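Local coordinates for protein aminoglycoside N(3)-acetyltransferase (Enterobacter cloacae, PDB 6NP2) that probably confers resistance to 2-deoxystreptamine antibiotics such as gentamicin by transferring an acetyl group from acetyl-CoA to their 3-amino group, at residues A[183-188]-A[204-209]. Residues are numbered along the deposited sequence; the frame is centred on the assembly and turned at random.
With SIS ((1S,2S,3R,4S,6R)-4,6-diamino-3-{[(2S,3R)-3-amino-6-(aminomethyl)-3,4-dihydro-2H-pyran-2-yl]oxy}-2-hydroxycyclohexyl 3-deoxy-4-C-methyl-3-(methylamino)-beta-L-arabinopyranoside), chain B.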
ATOM      1  N   ARG A 183      18.042  -4.937   7.070  1.00 14.67           N
ATOM      2  CA  ARG A 183      17.912  -3.779   7.936  1.00 15.10           C
ATOM      3  C   ARG A 183      16.576  -3.780   8.656  1.00 14.59           C
ATOM      4  O   ARG A 183      15.533  -4.093   8.068  1.00 14.58           O
ATOM      5  CB  ARG A 183      18.007  -2.504   7.104  1.00 15.67           C
ATOM      6  CG  ARG A 183      19.390  -2.257   6.529  1.00 16.61           C
ATOM      7  CD  ARG A 183      19.358  -1.200   5.455  1.00 17.57           C
ATOM      8  NE  ARG A 183      18.848   0.092   5.893  1.00 19.34           N
ATOM      9  CZ  ARG A 183      19.599   1.126   6.247  1.00 22.34           C
ATOM     10  NH1 ARG A 183      20.914   1.030   6.249  1.00 21.59           N
ATOM     11  NH2 ARG A 183      19.037   2.266   6.612  1.00 24.40           N
ATOM     12  N   ARG A 184      16.615  -3.399   9.920  1.00 14.87           N
ATOM     13  CA  ARG A 184      15.440  -3.202  10.738  1.00 14.43           C
ATOM     14  C   ARG A 184      15.433  -1.777  11.265  1.00 15.13           C
ATOM     15  O   ARG A 184      16.462  -1.093  11.306  1.00 17.36           O
ATOM     16  CB  ARG A 184      15.368  -4.231  11.874  1.00 16.36           C
ATOM     17  CG  ARG A 184      15.228  -5.647  11.323  1.00 16.49           C
ATOM     18  CD  ARG A 184      15.139  -6.710  12.376  1.00 16.92           C
ATOM     19  NE  ARG A 184      13.967  -6.568  13.223  1.00 16.51           N
ATOM     20  CZ  ARG A 184      12.743  -6.957  12.893  1.00 15.54           C
ATOM     21  NH1 ARG A 184      12.496  -7.509  11.708  1.00 17.40           N
ATOM     22  NH2 ARG A 184      11.758  -6.783  13.749  1.00 15.60           N
ATOM     23  N   VAL A 185      14.242  -1.325  11.631  1.00 14.72           N
ATOM     24  CA  VAL A 185      14.029  -0.022  12.239  1.00 14.87           C
ATOM     25  C   VAL A 185      13.233  -0.208  13.515  1.00 15.37           C
ATOM     26  O   VAL A 185      12.466  -1.166  13.656  1.00 15.37           O
ATOM     27  CB  VAL A 185      13.283   0.955  11.300  1.00 16.22           C
ATOM     28  CG1 VAL A 185      14.147   1.349  10.123  1.00 17.78           C
ATOM     29  CG2 VAL A 185      11.954   0.367  10.820  1.00 16.12           C
ATOM     30  N   THR A 186      13.411   0.734  14.444  1.00 15.35           N
ATOM     31  CA  THR A 186      12.610   0.817  15.654  1.00 16.16           C
ATOM     32  C   THR A 186      11.871   2.144  15.652  1.00 14.47           C
ATOM     33  O   THR A 186      12.455   3.191  15.357  1.00 15.68           O
ATOM     34  CB  THR A 186      13.486   0.707  16.898  1.00 17.86           C
ATOM     35  OG1 THR A 186      14.097  -0.584  16.925  1.00 19.08           O
ATOM     36  CG2 THR A 186      12.660   0.895  18.159  1.00 18.89           C
ATOM     37  N   TYR A 187      10.576   2.100  15.944  1.00 14.18           N
ATOM     38  CA  TYR A 187       9.782   3.316  15.992  1.00 13.90           C
ATOM     39  C   TYR A 187       8.625   3.085  16.952  1.00 14.64           C
ATOM     40  O   TYR A 187       8.386   1.963  17.416  1.00 14.60           O
ATOM     41  CB  TYR A 187       9.322   3.762  14.595  1.00 14.78           C
ATOM     42  CG  TYR A 187       8.561   2.731  13.799  1.00 13.95           C
ATOM     43  CD1 TYR A 187       7.207   2.520  14.000  1.00 14.73           C
ATOM     44  CD2 TYR A 187       9.189   1.983  12.832  1.00 14.85           C
ATOM     45  CE1 TYR A 187       6.503   1.583  13.242  1.00 15.28           C
ATOM     46  CE2 TYR A 187       8.494   1.057  12.068  1.00 14.23           C
ATOM     47  CZ  TYR A 187       7.156   0.857  12.284  1.00 14.19           C
ATOM     48  OH  TYR A 187       6.444  -0.057  11.531  1.00 14.59           O
ATOM     49  N   SER A 188       7.917   4.165  17.266  1.00 14.36           N
ATOM     50  CA  SER A 188       6.840   4.111  18.241  1.00 14.62           C
ATOM     51  C   SER A 188       5.588   4.746  17.663  1.00 14.10           C
ATOM     52  O   SER A 188       5.660   5.786  16.999  1.00 15.36           O
ATOM     53  CB  SER A 188       7.217   4.866  19.532  1.00 16.58           C
ATOM     54  OG  SER A 188       8.352   4.300  20.169  1.00 17.69           O
ATOM     55  N   ASP A 204      10.758  -3.478  13.050  1.00 12.87           N
ATOM     56  CA  ASP A 204      10.244  -4.144  11.859  1.00 12.65           C
ATOM     57  C   ASP A 204      11.289  -3.984  10.763  1.00 12.62           C
ATOM     58  O   ASP A 204      12.286  -3.286  10.942  1.00 13.91           O
ATOM     59  CB  ASP A 204       8.884  -3.572  11.421  1.00 12.79           C
ATOM     60  CG  ASP A 204       7.978  -4.608  10.752  1.00 13.42           C
ATOM     61  OD1 ASP A 204       8.483  -5.612  10.212  1.00 14.44           O
ATOM     62  OD2 ASP A 204       6.748  -4.378  10.780  1.00 12.93           O
ATOM     63  N   TRP A 205      11.062  -4.645   9.633  1.00 12.35           N
ATOM     64  CA  TRP A 205      11.967  -4.474   8.510  1.00 12.34           C
ATOM     65  C   TRP A 205      11.945  -3.026   8.038  1.00 12.62           C
ATOM     66  O   TRP A 205      10.903  -2.372   8.037  1.00 13.68           O
ATOM     67  CB  TRP A 205      11.574  -5.410   7.361  1.00 12.47           C
ATOM     68  CG  TRP A 205      11.493  -6.825   7.822  1.00 12.82           C
ATOM     69  CD1 TRP A 205      10.376  -7.579   7.908  1.00 13.17           C
ATOM     70  CD2 TRP A 205      12.570  -7.653   8.305  1.00 13.28           C
ATOM     71  NE1 TRP A 205      10.668  -8.820   8.408  1.00 14.34           N
ATOM     72  CE2 TRP A 205      12.013  -8.896   8.656  1.00 14.96           C
ATOM     73  CE3 TRP A 205      13.949  -7.455   8.497  1.00 14.46           C
ATOM     74  CZ2 TRP A 205      12.774  -9.941   9.171  1.00 15.76           C
ATOM     75  CZ3 TRP A 205      14.698  -8.494   9.023  1.00 14.92           C
ATOM     76  CH2 TRP A 205      14.112  -9.713   9.362  1.00 16.08           C
ATOM     77  N   ASP A 206      13.097  -2.529   7.610  1.00 12.91           N
ATOM     78  CA  ASP A 206      13.184  -1.171   7.090  1.00 12.92           C
ATOM     79  C   ASP A 206      12.486  -1.107   5.739  1.00 13.99           C
ATOM     80  O   ASP A 206      12.958  -1.682   4.757  1.00 16.25           O
ATOM     81  CB  ASP A 206      14.658  -0.806   6.961  1.00 13.65           C
ATOM     82  CG  ASP A 206      14.887   0.664   6.683  1.00 14.71           C
ATOM     83  OD1 ASP A 206      13.925   1.391   6.330  1.00 14.93           O
ATOM     84  OD2 ASP A 206      16.061   1.082   6.842  1.00 16.73           O
ATOM     85  N   SER A 207      11.366  -0.390   5.680  1.00 13.24           N
ATOM     86  CA  SER A 207      10.629  -0.242   4.431  1.00 14.05           C
ATOM     87  C   SER A 207      11.223   0.837   3.542  1.00 14.32           C
ATOM     88  O   SER A 207      10.693   1.076   2.455  1.00 16.39           O
ATOM     89  CB  SER A 207       9.146   0.041   4.696  1.00 14.74           C
ATOM     90  OG  SER A 207       8.955   1.329   5.249  1.00 14.86           O
ATOM     91  N   ASN A 208      12.314   1.477   3.965  1.00 14.10           N
ATOM     92  CA  ASN A 208      13.047   2.415   3.128  1.00 15.43           C
ATOM     93  C   ASN A 208      14.369   1.846   2.643  1.00 16.82           C
ATOM     94  O   ASN A 208      15.268   2.606   2.284  1.00 21.62           O
ATOM     95  CB  ASN A 208      13.249   3.739   3.855  1.00 15.66           C
ATOM     96  CG  ASN A 208      11.974   4.545   3.913  1.00 15.81           C
ATOM     97  OD1 ASN A 208      11.356   4.804   2.885  1.00 17.68           O
ATOM     98  ND2 ASN A 208      11.560   4.920   5.102  1.00 16.64           N
ATOM     99  N   GLY A 209      14.506   0.532   2.631  1.00 17.23           N
ATOM    100  CA  GLY A 209      15.677  -0.120   2.079  1.00 18.73           C
ATOM    101  C   GLY A 209      16.020  -1.349   2.888  1.00 16.84           C
ATOM    102  O   GLY A 209      16.460  -1.223   4.034  1.00 17.49           O
TER
HETATM  103  C11 SIS B 301       9.527   5.782  -0.580  1.00 32.78           C
HETATM  104  C12 SIS B 301       6.830   3.233   3.142  1.00 16.57           C
HETATM  105  C13 SIS B 301       7.943   5.346   5.568  1.00 14.61           C
HETATM  106  C21 SIS B 301       9.151   6.614  -1.806  1.00 37.23           C
HETATM  107  C22 SIS B 301       7.358   2.253   2.102  1.00 18.92           C
HETATM  108  C23 SIS B 301       6.857   5.709   6.567  1.00 14.08           C
HETATM  109  C31 SIS B 301      10.301   7.595  -2.081  1.00 37.33           C
HETATM  110  C32 SIS B 301       7.526   3.005   0.787  1.00 20.87           C
HETATM  111  C33 SIS B 301       6.274   7.086   6.234  1.00 14.45           C
HETATM  112  C41 SIS B 301      11.632   6.896  -1.953  1.00 36.78           C
HETATM  113  C42 SIS B 301       8.476   4.188   0.942  1.00 21.83           C
HETATM  114  C43 SIS B 301       7.396   8.120   6.160  1.00 15.52           C
HETATM  115  C51 SIS B 301      11.760   5.715  -1.404  1.00 34.24           C
HETATM  116  C52 SIS B 301       8.030   5.129   2.050  1.00 19.48           C
HETATM  117  C53 SIS B 301       8.516   7.652   5.231  1.00 15.98           C
HETATM  118  C61 SIS B 301      13.137   5.102  -1.295  1.00 33.08           C
HETATM  119  C62 SIS B 301       7.834   4.360   3.342  1.00 16.43           C
HETATM  120  C83 SIS B 301       6.868   9.446   5.601  1.00 16.77           C
HETATM  121  C93 SIS B 301       3.966   7.830   6.692  1.00 15.29           C
HETATM  122  N12 SIS B 301       6.586   2.537   4.406  1.00 16.27           N
HETATM  123  N21 SIS B 301       8.917   5.717  -2.945  1.00 38.36           N
HETATM  124  N32 SIS B 301       8.073   2.128  -0.262  1.00 24.72           N
HETATM  125  N33 SIS B 301       5.278   7.458   7.270  1.00 14.50           N
HETATM  126  N61 SIS B 301      13.255   4.384  -0.018  1.00 31.62           N
HETATM  127  O11 SIS B 301       8.459   4.871  -0.312  1.00 26.52           O
HETATM  128  O23 SIS B 301       5.804   4.764   6.448  1.00 14.79           O
HETATM  129  O43 SIS B 301       7.889   8.289   7.486  1.00 16.76           O
HETATM  130  O51 SIS B 301      10.715   5.043  -0.881  1.00 33.13           O
HETATM  131  O52 SIS B 301       9.035   6.112   2.268  1.00 19.70           O
HETATM  132  O53 SIS B 301       8.956   6.333   5.557  1.00 15.54           O
HETATM  133  O62 SIS B 301       7.323   5.293   4.293  1.00 14.42           O
HETATM  134  O   HOH W   1      16.530   3.617   5.873  1.00 26.92           O
HETATM  135  O   HOH W   2       9.642  -7.757  11.836  1.00 25.11           O
HETATM  136  O   HOH W   3      17.465   0.722   9.310  1.00 29.06           O
HETATM  137  O   HOH W   4       5.625  -2.546  12.358  1.00 13.40           O
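Arg184 lies over the indole of Trp205, and following its chain outward shows how an arginine on a strand can serve several neighbours at once. Its CB rests 3.4 Å from the backbone O of Asp204. CG then passes over the benzene edge of the indole, 3.6 Å from Trp205 CE3, and CD continues above CZ3. A bend at chi3 (63°) carries the guanidinium back across the ring, with NH1 over its centre, 3.4 Å from Trp205 CE2. This is a cation-pi contact in which the guanidinium stands upright on the indole, the two planes 89° apart, instead of stacking flat. NH1 also donates to a water that in turn donates to Asp204 OD1, while NH2 is hydrogen-bonded to Ser203 OG.

The backbone beneath belongs to the open end of the antiparallel hairpin 184-193/196-205. Arg184 and Trp205 form a non-hydrogen-bonded pair; Val185 and Asp204, the hydrogen-bonded pair beside it, exchange two N-H···O bonds. Beyond the last bridge, Asp206 N still donates to Arg183 O (2.9 Å), and the chain then enters a type I turn, 206-209, reinforced by an Asx turn in which Asp206 OD1 accepts from Asn208 N.

The other carboxylate oxygen, OD2, is gripped side-on by Arg183 through NE (3.1 Å) and NH2 (3.2 Å), close to the guanidinium plane, and accepts hydrogen bonds from two waters as well. Arg183 NH1 reaches a second acid, Asp212. Val185 CG1 packs against Asp206 CG (3.6 Å), beside the carboxylate that Arg183 holds. From that turn the aminoglycoside is held in part: Ser207 OG accepts from its N12, and Asn208 uses both ends of its amide, OD1 accepting from O52 (2.7 Å) and ND2 donating to O53; Asp118, Tyr141 and His171 supply further bonds.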